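Local coordinates for protein haloalkane dehalogenase (PDB 4MJ3) that catalyses the hydrolytic cleavage of carbon-halogen bonds in haloalkanes, probably through the covalent alkyl-enzyme mechanism of its alpha/beta hydrolase relatives, at residues 143-151 and 250-260; 179-188 and 277-285. One frame throughout, in Å; residues are numbered along the deposited sequence.

In the fold
Contacts 1 and 2, whose centres lie about 16 Å apart, meet at what the alpha/beta hydrolase fold and the side-chain geometry identify as the probable catalytic triad. Contact 1 carries Asp250, contact 2 carries His280, and Asp250 OD2 accepts a hydrogen bond from His280 ND1 at 2.7 Å. The far side of the imidazole faces Asp123, the probable nucleophile, to which NE2 is hydrogen-bonded. A second tie joins the contacts where Asn147 ND2 reaches His280 O at 3.0 Å. The four segments alternate along the chain, 143-151, 179-188, 250-260 and 277-285, a worked example of how loops far apart in sequence assemble one active site.

Contact 1. Residues 143-151 and 250-260; sequences VVAANTMLP and DPITGAAEPVL
Asn147 and Thr253 bring together two loops at the carboxyl edge of the central sheet, in a contact of van der Waals packing and one bridging water that includes the probable triad acid Asp250. Their side chains cross at about a right angle, and Thr253 OG1 lies 3.3 Å from Asn147 CA. With chi1 at 66°, OG1 sits between its backbone N and carbonyl carbon and turns back to Asp250, donating to OD2 at 2.5 Å from above the carboxylate plane. Bonds to OD2 supply most of the hold on this carboxylate; a weak one from Ile252 N to OD1 adds to it. Asn147 passes alongside Asp250 in the opposite direction, its CB 3.5 Å from OD2 and the amide turned 65° from the carboxylate; its ND2 is bonded to Ser247 OG. One water bridges Asn147 OD1, at 2.8 Å, and Thr253 OG1, at 2.9 Å. The buried Thr148 O faces the Ala256 methyl, CB lying 3.8 Å away, and has no polar partner. Leu260 CD2 closes the apolar end, 3.7 Å from Ala145 CB. Helix 256-263 thereby rests beside the end of strand 140-145, with Phe242 of strand 242-244 and Trp232 of helix 225-235 packed against Leu260.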
ATOM      1  N   VAL A 143       2.667  -5.408 -12.745  1.00 13.02           N
ATOM      2  CA  VAL A 143       1.830  -5.021 -11.603  1.00 13.74           C
ATOM      3  C   VAL A 143       1.165  -6.254 -10.986  1.00 14.43           C
ATOM      4  O   VAL A 143       0.637  -7.106 -11.712  1.00 14.51           O
ATOM      5  CB  VAL A 143       0.742  -4.014 -12.030  1.00 14.87           C
ATOM      6  CG1 VAL A 143      -0.144  -3.678 -10.844  1.00 16.29           C
ATOM      7  CG2 VAL A 143       1.371  -2.762 -12.627  1.00 13.28           C
ATOM      8  N   VAL A 144       1.237  -6.356  -9.663  1.00 13.61           N
ATOM      9  CA  VAL A 144       0.489  -7.341  -8.882  1.00 12.11           C
ATOM     10  C   VAL A 144      -0.476  -6.565  -7.993  1.00 11.78           C
ATOM     11  O   VAL A 144      -0.053  -5.745  -7.176  1.00 12.42           O
ATOM     12  CB  VAL A 144       1.420  -8.199  -8.007  1.00 12.79           C
ATOM     13  CG1 VAL A 144       0.600  -9.204  -7.204  1.00 12.07           C
ATOM     14  CG2 VAL A 144       2.439  -8.882  -8.878  1.00 12.80           C
ATOM     15  N   ALA A 145      -1.768  -6.811  -8.172  1.00 11.98           N
ATOM     16  CA  ALA A 145      -2.801  -6.201  -7.342  1.00 11.44           C
ATOM     17  C   ALA A 145      -3.359  -7.247  -6.404  1.00 10.17           C
ATOM     18  O   ALA A 145      -3.790  -8.317  -6.843  1.00 12.62           O
ATOM     19  CB  ALA A 145      -3.910  -5.635  -8.215  1.00 12.10           C
ATOM     20  N   ALA A 146      -3.393  -6.933  -5.122  1.00  9.15           N
ATOM     21  CA  ALA A 146      -3.902  -7.843  -4.103  1.00 10.01           C
ATOM     22  C   ALA A 146      -4.758  -7.095  -3.100  1.00 11.05           C
ATOM     23  O   ALA A 146      -4.244  -6.290  -2.315  1.00 13.42           O
ATOM     24  CB  ALA A 146      -2.739  -8.516  -3.387  1.00 10.99           C
ATOM     25  N   ASN A 147      -6.060  -7.381  -3.100  1.00 10.47           N
ATOM     26  CA  ASN A 147      -6.987  -6.774  -2.147  1.00 10.05           C
ATOM     27  C   ASN A 147      -6.889  -5.263  -2.200  1.00 11.93           C
ATOM     28  O   ASN A 147      -6.553  -4.590  -1.203  1.00 10.68           O
ATOM     29  CB  ASN A 147      -6.754  -7.299  -0.731  1.00  9.67           C
ATOM     30  CG  ASN A 147      -7.054  -8.781  -0.598  1.00 10.35           C
ATOM     31  OD1 ASN A 147      -7.563  -9.415  -1.522  1.00 11.50           O
ATOM     32  ND2 ASN A 147      -6.763  -9.323   0.580  1.00  9.97           N
ATOM     33  N   THR A 148      -7.208  -4.741  -3.378  1.00 11.96           N
ATOM     34  CA  THR A 148      -7.123  -3.314  -3.628  1.00 11.32           C
ATOM     35  C   THR A 148      -8.071  -2.958  -4.773  1.00 13.59           C
ATOM     36  O   THR A 148      -8.787  -3.827  -5.274  1.00 13.18           O
ATOM     37  CB  THR A 148      -5.668  -2.903  -3.936  1.00 12.16           C
ATOM     38  OG1 THR A 148      -5.570  -1.471  -3.931  1.00 13.76           O
ATOM     39  CG2 THR A 148      -5.196  -3.453  -5.268  1.00 12.81           C
HETATM   40  N   MSE A 149      -8.076  -1.688  -5.166  0.60 12.72           N
HETATM   41  CA  MSE A 149      -8.876  -1.202  -6.314  0.60 16.14           C
HETATM   42  C   MSE A 149      -8.432   0.190  -6.669  0.60 15.39           C
HETATM   43  O   MSE A 149      -7.594   0.786  -5.979  0.60 14.92           O
HETATM   44  CB  MSE A 149     -10.382  -1.117  -6.086  0.60 17.69           C
HETATM   45  CG  MSE A 149     -11.163  -1.915  -7.143  0.60 23.34           C
HETATM   46 SE   MSE A 149     -11.158  -1.535  -9.090  0.60 21.65          SE
HETATM   47  CE  MSE A 149     -13.048  -1.022  -9.143  0.60 27.61           C
ATOM     48  N   LEU A 150      -9.012   0.712  -7.742  1.00 14.10           N
ATOM     49  CA  LEU A 150      -8.823   2.105  -8.151  1.00 13.18           C
ATOM     50  C   LEU A 150     -10.200   2.721  -8.349  1.00 14.80           C
ATOM     51  O   LEU A 150     -10.712   2.749  -9.466  1.00 15.75           O
ATOM     52  CB  LEU A 150      -7.974   2.233  -9.406  1.00 14.11           C
ATOM     53  CG  LEU A 150      -7.696   3.658  -9.920  1.00 16.51           C
ATOM     54  CD1 LEU A 150      -7.200   4.588  -8.823  1.00 18.02           C
ATOM     55  CD2 LEU A 150      -6.706   3.664 -11.064  1.00 19.02           C
ATOM     56  N   PRO A 151     -10.831   3.170  -7.266  1.00 16.70           N
ATOM     57  CA  PRO A 151     -12.188   3.703  -7.415  1.00 15.16           C
ATOM     58  C   PRO A 151     -12.195   5.113  -7.969  1.00 17.81           C
ATOM     59  O   PRO A 151     -11.377   5.943  -7.593  1.00 16.03           O
ATOM     60  CB  PRO A 151     -12.740   3.696  -5.984  1.00 21.08           C
ATOM     61  CG  PRO A 151     -11.556   3.564  -5.092  1.00 18.13           C
ATOM     62  CD  PRO A 151     -10.321   3.361  -5.900  1.00 17.00           C
ATOM     63  N   ASP A 250     -11.780 -11.472   2.106  1.00 13.00           N
ATOM     64  CA  ASP A 250     -11.780 -10.024   2.295  1.00 11.96           C
ATOM     65  C   ASP A 250     -12.994  -9.391   1.653  1.00 12.82           C
ATOM     66  O   ASP A 250     -12.950  -9.012   0.478  1.00 11.33           O
ATOM     67  CB  ASP A 250     -10.527  -9.386   1.707  1.00 12.64           C
ATOM     68  CG  ASP A 250     -10.513  -7.874   1.875  1.00 12.32           C
ATOM     69  OD1 ASP A 250     -11.290  -7.353   2.705  1.00 13.88           O
ATOM     70  OD2 ASP A 250      -9.720  -7.216   1.178  1.00 14.25           O
ATOM     71  N   PRO A 251     -14.072  -9.253   2.428  1.00 13.60           N
ATOM     72  CA  PRO A 251     -15.309  -8.633   1.937  1.00 15.81           C
ATOM     73  C   PRO A 251     -15.158  -7.202   1.452  1.00 14.96           C
ATOM     74  O   PRO A 251     -15.958  -6.763   0.614  1.00 16.20           O
ATOM     75  CB  PRO A 251     -16.238  -8.655   3.159  1.00 17.15           C
ATOM     76  CG  PRO A 251     -15.674  -9.645   4.084  1.00 19.47           C
ATOM     77  CD  PRO A 251     -14.197  -9.730   3.815  1.00 13.73           C
ATOM     78  N   ILE A 252     -14.178  -6.468   1.983  1.00 13.34           N
ATOM     79  CA  ILE A 252     -13.977  -5.078   1.578  1.00 13.72           C
ATOM     80  C   ILE A 252     -13.606  -4.924   0.100  1.00 13.30           C
ATOM     81  O   ILE A 252     -14.124  -4.042  -0.567  1.00 16.01           O
ATOM     82  CB  ILE A 252     -12.956  -4.349   2.467  1.00 17.04           C
ATOM     83  CG1 ILE A 252     -13.514  -4.258   3.892  1.00 22.25           C
ATOM     84  CG2 ILE A 252     -12.686  -2.937   1.938  1.00 18.29           C
ATOM     85  CD1 ILE A 252     -12.530  -3.746   4.918  1.00 26.66           C
ATOM     86  N   THR A 253     -12.742  -5.797  -0.415  1.00 14.24           N
ATOM     87  CA  THR A 253     -12.213  -5.651  -1.770  1.00 14.35           C
ATOM     88  C   THR A 253     -12.620  -6.762  -2.741  1.00 16.09           C
ATOM     89  O   THR A 253     -12.260  -6.707  -3.907  1.00 14.04           O
ATOM     90  CB  THR A 253     -10.674  -5.592  -1.747  1.00 17.19           C
ATOM     91  OG1 THR A 253     -10.152  -6.858  -1.303  1.00 18.43           O
ATOM     92  CG2 THR A 253     -10.184  -4.498  -0.819  1.00 16.67           C
ATOM     93  N   GLY A 254     -13.272  -7.818  -2.251  1.00 15.41           N
ATOM     94  CA  GLY A 254     -13.544  -8.974  -3.084  1.00 17.20           C
ATOM     95  C   GLY A 254     -14.277  -8.665  -4.382  1.00 17.58           C
ATOM     96  O   GLY A 254     -13.950  -9.228  -5.426  1.00 16.60           O
ATOM     97  N   ALA A 255     -15.245  -7.751  -4.327  1.00 15.42           N
ATOM     98  CA  ALA A 255     -16.044  -7.432  -5.510  1.00 17.84           C
ATOM     99  C   ALA A 255     -15.231  -6.733  -6.594  1.00 15.98           C
ATOM    100  O   ALA A 255     -15.604  -6.725  -7.771  1.00 19.34           O
ATOM    101  CB  ALA A 255     -17.239  -6.568  -5.114  1.00 21.62           C
ATOM    102  N   ALA A 256     -14.157  -6.080  -6.178  1.00 15.97           N
ATOM    103  CA  ALA A 256     -13.290  -5.342  -7.085  1.00 15.00           C
ATOM    104  C   ALA A 256     -12.436  -6.254  -7.968  1.00 13.99           C
ATOM    105  O   ALA A 256     -11.977  -5.840  -9.026  1.00 12.21           O
ATOM    106  CB  ALA A 256     -12.390  -4.433  -6.276  1.00 19.33           C
ATOM    107  N   GLU A 257     -12.173  -7.472  -7.502  1.00 13.31           N
ATOM    108  CA  GLU A 257     -11.240  -8.359  -8.186  1.00 13.81           C
ATOM    109  C   GLU A 257     -11.582  -8.568  -9.678  1.00 13.03           C
ATOM    110  O   GLU A 257     -10.718  -8.403 -10.531  1.00 12.58           O
ATOM    111  CB  GLU A 257     -11.124  -9.706  -7.444  1.00 13.36           C
ATOM    112  CG  GLU A 257      -9.961 -10.576  -7.912  1.00 14.44           C
ATOM    113  CD  GLU A 257     -10.214 -11.251  -9.245  1.00 16.63           C
ATOM    114  OE1 GLU A 257     -11.384 -11.593  -9.545  1.00 15.49           O
ATOM    115  OE2 GLU A 257      -9.243 -11.428  -9.992  1.00 15.27           O
ATOM    116  N   PRO A 258     -12.839  -8.956  -9.998  1.00 13.92           N
ATOM    117  CA  PRO A 258     -13.116  -9.205 -11.422  1.00 15.96           C
ATOM    118  C   PRO A 258     -13.187  -7.941 -12.268  1.00 15.48           C
ATOM    119  O   PRO A 258     -12.932  -7.985 -13.482  1.00 16.83           O
ATOM    120  CB  PRO A 258     -14.465  -9.940 -11.404  1.00 16.50           C
ATOM    121  CG  PRO A 258     -15.079  -9.570 -10.111  1.00 15.02           C
ATOM    122  CD  PRO A 258     -13.944  -9.404  -9.146  1.00 14.51           C
ATOM    123  N   VAL A 259     -13.496  -6.815 -11.647  1.00 15.30           N
ATOM    124  CA  VAL A 259     -13.553  -5.528 -12.354  1.00 16.14           C
ATOM    125  C   VAL A 259     -12.145  -5.092 -12.767  1.00 17.03           C
ATOM    126  O   VAL A 259     -11.877  -4.767 -13.930  1.00 17.78           O
ATOM    127  CB  VAL A 259     -14.178  -4.427 -11.471  1.00 18.16           C
ATOM    128  CG1 VAL A 259     -14.212  -3.098 -12.233  1.00 18.92           C
ATOM    129  CG2 VAL A 259     -15.578  -4.835 -11.033  1.00 19.12           C
ATOM    130  N   LEU A 260     -11.221  -5.154 -11.824  1.00 15.83           N
ATOM    131  CA  LEU A 260      -9.814  -4.869 -12.122  1.00 16.23           C
ATOM    132  C   LEU A 260      -9.221  -5.850 -13.138  1.00 15.27           C
ATOM    133  O   LEU A 260      -8.583  -5.447 -14.121  1.00 19.71           O
ATOM    134  CB  LEU A 260      -9.006  -4.922 -10.827  1.00 16.87           C
ATOM    135  CG  LEU A 260      -7.637  -4.282 -10.774  1.00 18.39           C
ATOM    136  CD1 LEU A 260      -7.668  -2.842 -11.276  1.00 19.96           C
ATOM    137  CD2 LEU A 260      -7.139  -4.349  -9.336  1.00 19.68           C
TER
HETATM  138  O   HOH W   1     -10.385  -9.675  -1.787  1.00 12.51           O

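Contact 2. Residues 179-188 and 277-285; sequences IVNGGSLSTL and GAGHFLQED
Phe281 and Gly183 join the loop bearing the probable catalytic histidine, His280, to the end of helix 176-182, which belongs to the helical cap that haloalkane dehalogenases carry over the alpha/beta hydrolase core. Phe281 N donates almost straight to Gly183 O at 3.0 Å. A second joint forms on Asp285 in the first turn of helix 282-300. Its OD2 takes Leu185 N at 2.8 Å on the syn side and Gly279 N at 2.8 Å through the anti lone pair, tying the histidine loop and the cap loop to one oxygen. Ser186 serves the other oxygen: its N reaches OD1 at 2.9 Å from above the carboxylate plane, while its OG, at chi1 59°, meets OD1 nearly end-on to the C-O bond at 2.6 Å. Four donors thus hold the carboxylate, and they, together with the nearby helix start, would favour its ionised form. The phenyl ring of Phe281 is sandwiched: Val180 CG1 makes a CH-pi contact over one face, 4.1 Å from the centroid, and the imidazole of His280 presents CD2 over the centre of the opposite face. Gly183 CA, bare of a side chain, fits at the ring edge in its plane.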
ATOM      1  N   ILE A 179      -6.710  -2.977  14.456  1.00 11.70           N
ATOM      2  CA  ILE A 179      -7.381  -2.876  13.154  1.00 10.43           C
ATOM      3  C   ILE A 179      -6.784  -3.881  12.195  1.00  9.92           C
ATOM      4  O   ILE A 179      -7.510  -4.556  11.456  1.00  9.22           O
ATOM      5  CB  ILE A 179      -7.335  -1.432  12.597  1.00 10.62           C
ATOM      6  CG1 ILE A 179      -8.272  -0.541  13.394  1.00 11.48           C
ATOM      7  CG2 ILE A 179      -7.667  -1.385  11.097  1.00  9.44           C
ATOM      8  CD1 ILE A 179      -7.987   0.947  13.236  1.00 11.60           C
ATOM      9  N   VAL A 180      -5.454  -3.994  12.171  1.00  8.83           N
ATOM     10  CA  VAL A 180      -4.813  -4.971  11.295  1.00  8.85           C
ATOM     11  C   VAL A 180      -5.210  -6.382  11.708  1.00  9.66           C
ATOM     12  O   VAL A 180      -5.558  -7.207  10.864  1.00 10.36           O
ATOM     13  CB  VAL A 180      -3.269  -4.820  11.274  1.00  8.60           C
ATOM     14  CG1 VAL A 180      -2.628  -5.873  10.379  1.00  9.63           C
ATOM     15  CG2 VAL A 180      -2.876  -3.435  10.765  1.00  9.19           C
ATOM     16  N   ASN A 181      -5.201  -6.662  13.008  1.00  9.50           N
ATOM     17  CA  ASN A 181      -5.719  -7.940  13.504  1.00 10.92           C
ATOM     18  C   ASN A 181      -7.160  -8.204  13.074  1.00 11.16           C
ATOM     19  O   ASN A 181      -7.523  -9.328  12.689  1.00 10.02           O
ATOM     20  CB  ASN A 181      -5.614  -8.013  15.023  1.00 12.02           C
ATOM     21  CG  ASN A 181      -5.968  -9.381  15.569  1.00 12.96           C
ATOM     22  OD1 ASN A 181      -5.476 -10.404  15.091  1.00 14.81           O
ATOM     23  ND2 ASN A 181      -6.845  -9.410  16.552  1.00 13.74           N
ATOM     24  N   GLY A 182      -7.967  -7.151  13.098  1.00 11.37           N
ATOM     25  CA  GLY A 182      -9.357  -7.217  12.681  1.00 11.26           C
ATOM     26  C   GLY A 182      -9.526  -7.693  11.260  1.00 12.18           C
ATOM     27  O   GLY A 182     -10.492  -8.393  10.958  1.00 11.13           O
ATOM     28  N   GLY A 183      -8.568  -7.339  10.393  1.00 10.80           N
ATOM     29  CA  GLY A 183      -8.620  -7.685   8.991  1.00 10.65           C
ATOM     30  C   GLY A 183      -7.741  -8.847   8.590  1.00 11.85           C
ATOM     31  O   GLY A 183      -7.427  -9.004   7.394  1.00 11.37           O
ATOM     32  N   SER A 184      -7.313  -9.641   9.586  1.00 10.11           N
ATOM     33  CA  SER A 184      -6.495 -10.832   9.366  1.00 10.66           C
ATOM     34  C   SER A 184      -7.254 -12.049   9.917  1.00 12.71           C
ATOM     35  O   SER A 184      -7.982 -11.930  10.931  1.00 10.71           O
ATOM     36  CB  SER A 184      -5.149 -10.691  10.084  1.00 10.35           C
ATOM     37  OG  SER A 184      -4.419  -9.537   9.681  1.00 11.59           O
ATOM     38  N   LEU A 185      -7.122 -13.199   9.261  1.00 13.66           N
ATOM     39  CA  LEU A 185      -7.664 -14.455   9.810  1.00 16.29           C
ATOM     40  C   LEU A 185      -6.795 -15.022  10.921  1.00 17.43           C
ATOM     41  O   LEU A 185      -7.305 -15.649  11.849  1.00 17.01           O
ATOM     42  CB  LEU A 185      -7.801 -15.514   8.731  1.00 17.64           C
ATOM     43  CG  LEU A 185      -8.715 -15.198   7.568  1.00 19.36           C
ATOM     44  CD1 LEU A 185      -8.864 -16.428   6.675  1.00 21.50           C
ATOM     45  CD2 LEU A 185     -10.079 -14.714   8.040  1.00 22.54           C
ATOM     46  N   SER A 186      -5.492 -14.796  10.850  1.00 15.35           N
ATOM     47  CA  SER A 186      -4.617 -15.277  11.900  1.00 17.37           C
ATOM     48  C   SER A 186      -4.756 -14.368  13.127  1.00 15.45           C
ATOM     49  O   SER A 186      -5.182 -13.230  13.016  1.00 13.02           O
ATOM     50  CB  SER A 186      -3.170 -15.381  11.397  1.00 19.30           C
ATOM     51  OG  SER A 186      -2.690 -14.173  10.947  1.00 23.60           O
ATOM     52  N   THR A 187      -4.438 -14.890  14.306  1.00 14.63           N
ATOM     53  CA  THR A 187      -4.404 -14.065  15.507  1.00 14.68           C
ATOM     54  C   THR A 187      -3.026 -13.442  15.627  1.00 15.95           C
ATOM     55  O   THR A 187      -2.034 -14.149  15.824  1.00 15.06           O
ATOM     56  CB  THR A 187      -4.724 -14.879  16.772  1.00 16.42           C
ATOM     57  OG1 THR A 187      -6.024 -15.444  16.664  1.00 15.95           O
ATOM     58  CG2 THR A 187      -4.672 -13.977  18.004  1.00 16.64           C
ATOM     59  N   LEU A 188      -2.942 -12.122  15.495  1.00 14.97           N
ATOM     60  CA  LEU A 188      -1.655 -11.443  15.565  1.00 15.09           C
ATOM     61  C   LEU A 188      -1.188 -11.463  17.012  1.00 15.57           C
ATOM     62  O   LEU A 188      -1.974 -11.293  17.936  1.00 15.65           O
ATOM     63  CB  LEU A 188      -1.721 -10.011  15.027  1.00 14.04           C
ATOM     64  CG  LEU A 188      -2.327  -9.819  13.632  1.00 18.31           C
ATOM     65  CD1 LEU A 188      -2.106  -8.381  13.166  1.00 17.71           C
ATOM     66  CD2 LEU A 188      -1.789 -10.782  12.595  1.00 20.25           C
ATOM     67  N   GLY A 277      -7.170 -18.762   2.379  1.00 17.93           N
ATOM     68  CA  GLY A 277      -7.020 -18.668   3.831  1.00 15.95           C
ATOM     69  C   GLY A 277      -6.394 -17.371   4.293  1.00 14.02           C
ATOM     70  O   GLY A 277      -5.613 -17.360   5.239  1.00 15.45           O
ATOM     71  N   ALA A 278      -6.775 -16.259   3.661  1.00 14.81           N
ATOM     72  CA  ALA A 278      -6.241 -14.968   4.045  1.00 11.93           C
ATOM     73  C   ALA A 278      -7.305 -13.885   4.001  1.00 10.66           C
ATOM     74  O   ALA A 278      -8.145 -13.864   3.106  1.00 10.85           O
ATOM     75  CB  ALA A 278      -5.051 -14.593   3.166  1.00 12.00           C
ATOM     76  N   GLY A 279      -7.224 -12.988   4.967  1.00 10.03           N
ATOM     77  CA  GLY A 279      -8.140 -11.855   5.050  1.00 11.03           C
ATOM     78  C   GLY A 279      -7.639 -10.659   4.274  1.00 12.01           C
ATOM     79  O   GLY A 279      -6.773 -10.762   3.398  1.00  9.94           O
ATOM     80  N   HIS A 280      -8.180  -9.490   4.602  1.00  9.99           N
ATOM     81  CA  HIS A 280      -7.777  -8.256   3.956  1.00  8.82           C
ATOM     82  C   HIS A 280      -6.265  -8.023   3.963  1.00  9.44           C
ATOM     83  O   HIS A 280      -5.664  -7.735   2.930  1.00 10.83           O
ATOM     84  CB  HIS A 280      -8.472  -7.091   4.644  1.00 10.49           C
ATOM     85  CG  HIS A 280      -8.160  -5.772   4.036  1.00 11.07           C
ATOM     86  ND1 HIS A 280      -8.561  -5.424   2.765  1.00 12.87           N
ATOM     87  CD2 HIS A 280      -7.482  -4.701   4.524  1.00 13.06           C
ATOM     88  CE1 HIS A 280      -8.134  -4.204   2.493  1.00 13.34           C
ATOM     89  NE2 HIS A 280      -7.463  -3.753   3.536  1.00 12.36           N
ATOM     90  N   PHE A 281      -5.649  -8.164   5.136  1.00  9.72           N
ATOM     91  CA  PHE A 281      -4.208  -8.000   5.297  1.00 11.05           C
ATOM     92  C   PHE A 281      -3.536  -9.325   4.992  1.00 11.55           C
ATOM     93  O   PHE A 281      -2.974  -9.995   5.863  1.00 12.47           O
ATOM     94  CB  PHE A 281      -3.867  -7.485   6.696  1.00 10.99           C
ATOM     95  CG  PHE A 281      -4.407  -6.122   6.964  1.00 10.64           C
ATOM     96  CD1 PHE A 281      -3.770  -4.998   6.449  1.00 10.72           C
ATOM     97  CD2 PHE A 281      -5.559  -5.953   7.677  1.00 10.89           C
ATOM     98  CE1 PHE A 281      -4.258  -3.725   6.658  1.00 10.86           C
ATOM     99  CE2 PHE A 281      -6.079  -4.683   7.895  1.00 10.29           C
ATOM    100  CZ  PHE A 281      -5.414  -3.563   7.403  1.00 10.57           C
ATOM    101  N   LEU A 282      -3.606  -9.702   3.715  1.00 10.64           N
ATOM    102  CA  LEU A 282      -3.213 -11.046   3.315  1.00 12.34           C
ATOM    103  C   LEU A 282      -1.713 -11.308   3.528  1.00 12.73           C
ATOM    104  O   LEU A 282      -1.299 -12.460   3.627  1.00 12.98           O
ATOM    105  CB  LEU A 282      -3.616 -11.331   1.869  1.00 12.63           C
ATOM    106  CG  LEU A 282      -2.787 -10.777   0.710  1.00 12.53           C
ATOM    107  CD1 LEU A 282      -3.318 -11.379  -0.590  1.00 13.40           C
ATOM    108  CD2 LEU A 282      -2.857  -9.254   0.633  1.00 14.05           C
ATOM    109  N   GLN A 283      -0.927 -10.241   3.600  1.00 11.50           N
ATOM    110  CA  GLN A 283       0.511 -10.355   3.834  1.00 13.35           C
ATOM    111  C   GLN A 283       0.810 -10.882   5.237  1.00 14.10           C
ATOM    112  O   GLN A 283       1.875 -11.454   5.459  1.00 15.54           O
ATOM    113  CB  GLN A 283       1.224  -9.011   3.628  1.00 12.91           C
ATOM    114  CG  GLN A 283       0.851  -8.278   2.343  1.00 13.74           C
ATOM    115  CD  GLN A 283      -0.234  -7.239   2.545  1.00 13.67           C
ATOM    116  OE1 GLN A 283      -1.204  -7.468   3.275  1.00 12.95           O
ATOM    117  NE2 GLN A 283      -0.087  -6.090   1.885  1.00 12.97           N
ATOM    118  N   GLU A 284      -0.107 -10.684   6.180  1.00 13.71           N
ATOM    119  CA  GLU A 284       0.021 -11.241   7.532  1.00 15.40           C
ATOM    120  C   GLU A 284      -0.340 -12.704   7.592  1.00 18.46           C
ATOM    121  O   GLU A 284       0.298 -13.465   8.305  1.00 19.90           O
ATOM    122  CB  GLU A 284      -0.879 -10.536   8.546  1.00 18.47           C
ATOM    123  CG  GLU A 284      -0.376  -9.202   9.020  1.00 17.87           C
ATOM    124  CD  GLU A 284       0.913  -9.256   9.830  1.00 15.85           C
ATOM    125  OE1 GLU A 284       1.345 -10.314  10.360  1.00 23.70           O
ATOM    126  OE2 GLU A 284       1.538  -8.196   9.895  1.00 18.19           O
ATOM    127  N   ASP A 285      -1.371 -13.100   6.866  1.00 14.13           N
ATOM    128  CA  ASP A 285      -1.870 -14.461   6.901  1.00 15.72           C
ATOM    129  C   ASP A 285      -1.092 -15.416   6.015  1.00 15.60           C
ATOM    130  O   ASP A 285      -0.863 -16.558   6.388  1.00 16.22           O
ATOM    131  CB  ASP A 285      -3.350 -14.470   6.466  1.00 13.95           C
ATOM    132  CG  ASP A 285      -4.271 -13.802   7.489  1.00 16.05           C
ATOM    133  OD1 ASP A 285      -3.912 -13.735   8.683  1.00 15.32           O
ATOM    134  OD2 ASP A 285      -5.384 -13.358   7.097  1.00 13.63           O
TER